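Local coordinates for putative ABC transporter (Thermobispora bispora, PDB 4PE6), which probably binds a carbohydrate or a related small solute for an ABC transporter, and here holds a trihydroxybutanoic acid in its pocket, at residues A[89-92]-A[93-96]; A[98-101]-A[102-106]; A[135-138]-A[139-143]. All blocks are in the same frame, centred on the assembly; numbering follows the deposited sequence.

Contact 1 (A[89-92]-A[93-96]); sequences PASP and TALQ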
loop_
_atom_site.group_PDB
_atom_site.type_symbol
_atom_site.label_atom_id
_atom_site.label_comp_id
_atom_site.label_asym_id
_atom_site.label_seq_id
_atom_site.Cartn_x
_atom_site.Cartn_y
_atom_site.Cartn_z
ATOM N N PRO A 89 6.909 1.758 -8.352
ATOM C CA PRO A 89 8.282 2.244 -8.405
ATOM C C PRO A 89 8.993 2.274 -7.079
ATOM O O PRO A 89 8.425 2.686 -6.061
ATOM C CB PRO A 89 8.128 3.660 -8.993
ATOM C CG PRO A 89 6.784 4.076 -8.600
ATOM C CD PRO A 89 5.927 2.843 -8.509
ATOM N N ALA A 90 10.243 1.830 -7.093
ATOM C CA ALA A 90 11.080 1.848 -5.898
ATOM C C ALA A 90 11.455 3.287 -5.497
ATOM O O ALA A 90 11.597 3.567 -4.302
ATOM C CB ALA A 90 12.349 1.026 -6.128
ATOM N N SER A 91 11.564 4.176 -6.487
ATOM C CA SER A 91 12.068 5.561 -6.301
ATOM C C SER A 91 11.152 6.580 -6.946
ATOM O O SER A 91 10.533 6.298 -7.963
ATOM C CB SER A 91 13.475 5.711 -6.907
ATOM O OG SER A 91 13.803 7.074 -7.229
ATOM N N PRO A 92 11.067 7.787 -6.367
ATOM C CA PRO A 92 10.282 8.809 -7.049
ATOM C C PRO A 92 10.917 9.334 -8.356
ATOM O O PRO A 92 10.218 9.958 -9.142
ATOM C CB PRO A 92 10.184 9.960 -6.027
ATOM C CG PRO A 92 11.097 9.626 -4.915
ATOM C CD PRO A 92 11.588 8.215 -5.059
ATOM N N THR A 93 12.218 9.106 -8.549
ATOM C CA THR A 93 12.983 9.732 -9.651
ATOM C C THR A 93 13.800 8.761 -10.523
ATOM O O THR A 93 13.967 8.977 -11.720
ATOM C CB THR A 93 13.941 10.804 -9.075
ATOM O OG1 THR A 93 14.783 10.213 -8.081
ATOM C CG2 THR A 93 13.162 11.912 -8.401
ATOM N N ALA A 94 14.320 7.694 -9.948
ATOM C CA ALA A 94 15.303 6.858 -10.646
ATOM C C ALA A 94 14.766 6.096 -11.878
ATOM O O ALA A 94 15.555 5.679 -12.734
ATOM C CB ALA A 94 15.950 5.882 -9.661
ATOM N N LEU A 95 13.447 5.912 -11.977
ATOM C CA LEU A 95 12.853 5.144 -13.077
ATOM C C LEU A 95 12.423 5.989 -14.283
ATOM O O LEU A 95 12.001 5.449 -15.312
ATOM C CB LEU A 95 11.641 4.344 -12.586
ATOM C CG LEU A 95 11.949 2.996 -11.944
ATOM C CD1 LEU A 95 12.568 3.180 -10.564
ATOM C CD2 LEU A 95 10.650 2.199 -11.854
ATOM N N GLN A 96 12.528 7.305 -14.163
ATOM C CA GLN A 96 12.006 8.192 -15.195
ATOM C C GLN A 96 12.591 7.876 -16.586
ATOM O O GLN A 96 11.841 7.771 -17.547
ATOM C CB GLN A 96 12.203 9.668 -14.825
ATOM C CG GLN A 96 10.966 10.386 -14.300
ATOM C CD GLN A 96 10.527 9.931 -12.913
ATOM O OE1 GLN A 96 10.434 8.747 -12.637
ATOM N NE2 GLN A 96 10.217 10.874 -12.054
HETATM O O HOH W 1 11.126 7.135 -10.649
#
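S91 turns its hydroxyl forward along the chain, toward the backbone amides of T93 and A94, and OG takes both N-H groups. A94 N lies 2.8 Å from S91 OG in an almost straight bond of 171°. T93 N lies 2.9 Å from the same S91 OG, and this bond, from the amide two residues on, is that of an ST turn. With OG trans to its own backbone N (chi1 157°), the oxygen sits where both amides can reach it. T93 OG1 adds a weak third donor, 3.4 Å from S91 OG.

Q96 serves P92 O directly and S91 O through a water. Its chain bends at chi2 (70°), and NE2 donates to P92 O at 3.1 Å, arriving on a lone pair in the carbonyl plane. The other end of that amide, Q96 OE1, accepts a bond from the water at 2.7 Å, so both ends of the amide are engaged and its rotation is fixed. The same water donates to S91 O at 2.9 Å and accepts the N-H of L95, while Q96 N closes a type I turn onto T93 O. An alanine in place of S91 would probably leave the N-H groups of T93 and A94 without their shared acceptor and let the turn relax.

L95 faces inward, its CD2 against P89 CB at 4.1 Å. The loop carries the chain from strand 84-88 into helix 96-104. Q70 OE1 of helix 67-78 accepts A90 N, and A67, Q70 and I74 of that helix lie against S91, A94 and L95.

Contact 2 (A[98-101]-A[102-106]); sequences VIQQ and ACDAG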
loop_
_atom_site.group_PDB
_atom_site.type_symbol
_atom_site.label_atom_id
_atom_site.label_comp_id
_atom_site.label_asym_id
_atom_site.label_seq_id
_atom_site.Cartn_x
_atom_site.Cartn_y
_atom_site.Cartn_z
ATOM N N VAL A 98 13.909 5.052 -17.830
ATOM C CA VAL A 98 13.487 3.777 -18.394
ATOM C C VAL A 98 11.999 3.787 -18.690
ATOM O O VAL A 98 11.555 3.110 -19.612
ATOM C CB VAL A 98 13.897 2.558 -17.540
ATOM C CG1 VAL A 98 13.019 2.405 -16.309
ATOM C CG2 VAL A 98 13.858 1.291 -18.387
ATOM N N ILE A 99 11.236 4.572 -17.932
ATOM C CA ILE A 99 9.808 4.731 -18.219
ATOM C C ILE A 99 9.670 5.393 -19.577
ATOM O O ILE A 99 8.882 4.954 -20.408
ATOM C CB ILE A 99 9.059 5.473 -17.088
ATOM C CG1 ILE A 99 8.897 4.536 -15.877
ATOM C CG2 ILE A 99 7.703 5.972 -17.555
ATOM C CD1 ILE A 99 8.379 5.221 -14.621
ATOM N N GLN A 100 10.463 6.429 -19.825
ATOM C CA GLN A 100 10.417 7.085 -21.123
ATOM C C GLN A 100 10.890 6.150 -22.237
ATOM O O GLN A 100 10.379 6.204 -23.348
ATOM C CB GLN A 100 11.224 8.374 -21.102
ATOM C CG GLN A 100 11.089 9.208 -22.374
ATOM C CD GLN A 100 9.688 9.728 -22.568
ATOM O OE1 GLN A 100 9.182 10.469 -21.737
ATOM N NE2 GLN A 100 9.047 9.336 -23.662
ATOM N N GLN A 101 11.853 5.276 -21.934
ATOM C CA GLN A 101 12.333 4.295 -22.897
ATOM C C GLN A 101 11.207 3.329 -23.278
ATOM O O GLN A 101 11.018 2.995 -24.463
ATOM C CB GLN A 101 13.544 3.531 -22.318
ATOM C CG GLN A 101 14.111 2.451 -23.234
ATOM C CD GLN A 101 15.190 1.615 -22.581
ATOM O OE1 GLN A 101 15.911 2.083 -21.700
ATOM N NE2 GLN A 101 15.312 0.362 -23.023
ATOM N N ALA A 102 10.461 2.873 -22.274
ATOM C CA ALA A 102 9.312 2.020 -22.506
ATOM C C ALA A 102 8.282 2.711 -23.405
ATOM O O ALA A 102 7.820 2.125 -24.370
ATOM C CB ALA A 102 8.676 1.601 -21.186
ATOM N N CYS A 103 7.949 3.964 -23.104
ATOM C CA CYS A 103 6.955 4.686 -23.896
ATOM C C CYS A 103 7.429 4.880 -25.341
ATOM O O CYS A 103 6.646 4.746 -26.292
ATOM C CB CYS A 103 6.642 6.041 -23.257
ATOM S SG CYS A 103 5.738 5.900 -21.682
ATOM N N ASP A 104 8.713 5.200 -25.500
ATOM C CA ASP A 104 9.287 5.404 -26.838
ATOM C C ASP A 104 9.251 4.124 -27.669
ATOM O O ASP A 104 9.235 4.183 -28.899
ATOM C CB ASP A 104 10.731 5.864 -26.731
ATOM C CG ASP A 104 10.866 7.273 -26.208
ATOM O OD1 ASP A 104 9.852 7.994 -26.085
ATOM O OD2 ASP A 104 12.015 7.660 -25.923
ATOM N N ALA A 105 9.252 2.970 -27.003
ATOM C CA ALA A 105 9.115 1.697 -27.687
ATOM C C ALA A 105 7.648 1.316 -27.924
ATOM O O ALA A 105 7.376 0.233 -28.433
ATOM C CB ALA A 105 9.836 0.609 -26.913
ATOM N N GLY A 106 6.710 2.212 -27.608
ATOM C CA GLY A 106 5.284 1.958 -27.849
ATOM C C GLY A 106 4.536 1.219 -26.741
ATOM O O GLY A 106 3.392 0.815 -26.937
#
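V98 to Q101 bond to A102 to A105 through the last turns of helix 96-104, a local i to i+4 contact that ends in a Schellman motif. This helix is the crossover of the beta-alpha-beta unit made with strands 84-88 and 108-112. A102 N donates to V98 O at 2.9 Å, and C103 and D104 repeat the pattern onto I99 O and Q100 O. A105 N still reaches Q101 O at 3.1 Å, although A105 is where the backbone leaves helical angles. G106 then takes a positive phi of 87° as the C-prime residue: its N bonds C103 O at 2.9 Å, and the N of the residue after it reaches A102 O.

The buried side of the helix is apolar. I99 and A102 lean on V109 of strand 108-112, V98 and A102 meet helix 67-78, and C103 SG is tied in a disulfide to C120, fastening the helix to the chain beyond that strand.

On the outer side, Q100 and D104 join one turn apart. Q100 CG lies opposite its own backbone N (chi1 -173°), and a bend at chi2 brings the amide over D104. Their planes are turned 40° against each other. Q100 NE2 bonds D104 OD1 at 2.9 Å, the oxygen lying near the amide plane while the nitrogen comes in from above the carboxylate plane.

Contact 3 (A[135-138]-A[139-143]); sequences AAKP and VLESI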
loop_
_atom_site.group_PDB
_atom_site.type_symbol
_atom_site.label_atom_id
_atom_site.label_comp_id
_atom_site.label_asym_id
_atom_site.label_seq_id
_atom_site.Cartn_x
_atom_site.Cartn_y
_atom_site.Cartn_z
ATOM N N ALA A 135 -4.211 7.203 10.210
ATOM C CA ALA A 135 -3.328 6.385 11.057
ATOM C C ALA A 135 -2.841 7.189 12.248
ATOM O O ALA A 135 -2.612 6.626 13.317
ATOM C CB ALA A 135 -2.144 5.892 10.263
ATOM N N ALA A 136 -2.671 8.500 12.073
ATOM C CA ALA A 136 -2.057 9.302 13.103
ATOM C C ALA A 136 -3.092 10.034 13.951
ATOM O O ALA A 136 -3.058 9.946 15.178
ATOM C CB ALA A 136 -1.074 10.283 12.500
ATOM N N LYS A 137 -4.019 10.752 13.315
ATOM C CA LYS A 137 -4.883 11.643 14.084
ATOM C C LYS A 137 -5.770 10.934 15.127
ATOM O O LYS A 137 -5.786 11.337 16.292
ATOM C CB LYS A 137 -5.718 12.558 13.173
ATOM C CG LYS A 137 -6.440 13.659 13.934
ATOM C CD LYS A 137 -6.914 14.769 12.999
ATOM C CE LYS A 137 -7.724 15.853 13.708
ATOM N NZ LYS A 137 -7.171 16.200 15.049
ATOM N N PRO A 138 -6.522 9.898 14.719
ATOM C CA PRO A 138 -7.326 9.193 15.723
ATOM C C PRO A 138 -6.488 8.540 16.824
ATOM O O PRO A 138 -6.961 8.386 17.971
ATOM C CB PRO A 138 -8.074 8.114 14.909
ATOM C CG PRO A 138 -7.882 8.451 13.474
ATOM C CD PRO A 138 -6.643 9.297 13.381
ATOM N N VAL A 139 -5.260 8.163 16.485
ATOM C CA VAL A 139 -4.367 7.554 17.461
ATOM C C VAL A 139 -3.943 8.577 18.516
ATOM O O VAL A 139 -3.984 8.303 19.722
ATOM C CB VAL A 139 -3.157 6.894 16.764
ATOM C CG1 VAL A 139 -2.079 6.522 17.755
ATOM C CG2 VAL A 139 -3.613 5.657 15.995
ATOM N N LEU A 140 -3.592 9.773 18.070
ATOM C CA LEU A 140 -3.227 10.826 18.999
ATOM C C LEU A 140 -4.428 11.271 19.843
ATOM O O LEU A 140 -4.275 11.548 21.042
ATOM C CB LEU A 140 -2.618 12.000 18.250
ATOM C CG LEU A 140 -1.281 11.628 17.584
ATOM C CD1 LEU A 140 -0.845 12.670 16.579
ATOM C CD2 LEU A 140 -0.191 11.406 18.622
ATOM N N GLU A 141 -5.609 11.338 19.228
ATOM C CA GLU A 141 -6.818 11.631 19.989
ATOM C C GLU A 141 -7.052 10.577 21.064
ATOM O O GLU A 141 -7.412 10.921 22.181
ATOM C CB GLU A 141 -8.060 11.736 19.099
ATOM C CG GLU A 141 -8.106 12.980 18.234
ATOM C CD GLU A 141 -8.414 14.249 19.012
ATOM O OE1 GLU A 141 -9.423 14.295 19.757
ATOM O OE2 GLU A 141 -7.652 15.221 18.839
ATOM N N SER A 142 -6.839 9.308 20.730
ATOM C CA SER A 142 -7.088 8.210 21.679
ATOM C C SER A 142 -6.178 8.245 22.906
ATOM O O SER A 142 -6.493 7.622 23.918
ATOM C CB SER A 142 -6.974 6.847 20.996
ATOM O OG SER A 142 -5.615 6.423 20.953
ATOM N N ILE A 143 -5.059 8.968 22.845
ATOM C CA ILE A 143 -4.189 9.105 24.022
ATOM C C ILE A 143 -4.329 10.508 24.632
ATOM O O ILE A 143 -3.461 10.993 25.373
ATOM C CB ILE A 143 -2.717 8.725 23.700
ATOM C CG1 ILE A 143 -2.094 9.670 22.668
ATOM C CG2 ILE A 143 -2.661 7.298 23.174
ATOM C CD1 ILE A 143 -0.595 9.532 22.488
#
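V139 lays its CG2 methyl on the carbonyl of A135, with CG2 only 3.0 Å from A135 O, a tight approach. The torsion explains it: CG1 takes the place opposite the backbone N (chi1 168°), which puts CG2 beside that N and over the preceding turn. The methyl probably takes up the space from which the V139 amide would approach in a regular helix; A135 O is buried and has no polar partner in the model. V139 also touches A209 and I211 of strand 209-211.

P138 kinks the helix, its ring nitrogen having no hydrogen to give to the turn before; the lost A135 O bond is probably part of the same distortion. The regular i to i+4 bonds resume at L140: L140 N reaches A136 O at 2.9 Å, E141 N reaches K137 O, and S142 N reaches P138 O, also at 2.9 Å. This is helix 128-142 of the type I periplasmic binding protein fold, whose earlier residues F128 and W131 line the ligand pocket; here, farther along, A136 and L140 pack on I171 of helix 159-173.

K137 and E141 run side by side on the outer face. K137 is extended until a bend at chi4 (40°) turns NZ toward the E141 carboxylate. The salt bridge from K137 NZ to E141 OE2 is long, 3.9 Å. Their stronger partner is shared, because both atoms hydrogen-bond Y175 OH. S142 OG donates to V139 O at 2.8 Å.

Contacts 1 and 2 adjoin along the chain, their centres 14 Å apart: the loop through 89-95 leads out of strand 84-88, and helix 96-104 carries the chain on to strand 108-112. Both rest on helix 67-78, in one lobe of the two-lobed binding protein. Contact 3 comes later, on helix 128-142, which by its packing on strand 209-211 and helix 159-173 lies in the other lobe. Its centre is 32 Å from that of contact 1 and 43 Å from that of contact 2, which lies on the opposite side of the chain's centre. P89 and A135 have side chains about 8 and 12 Å from the bound trihydroxybutanoic acid, consistent with a ligand held between the lobes.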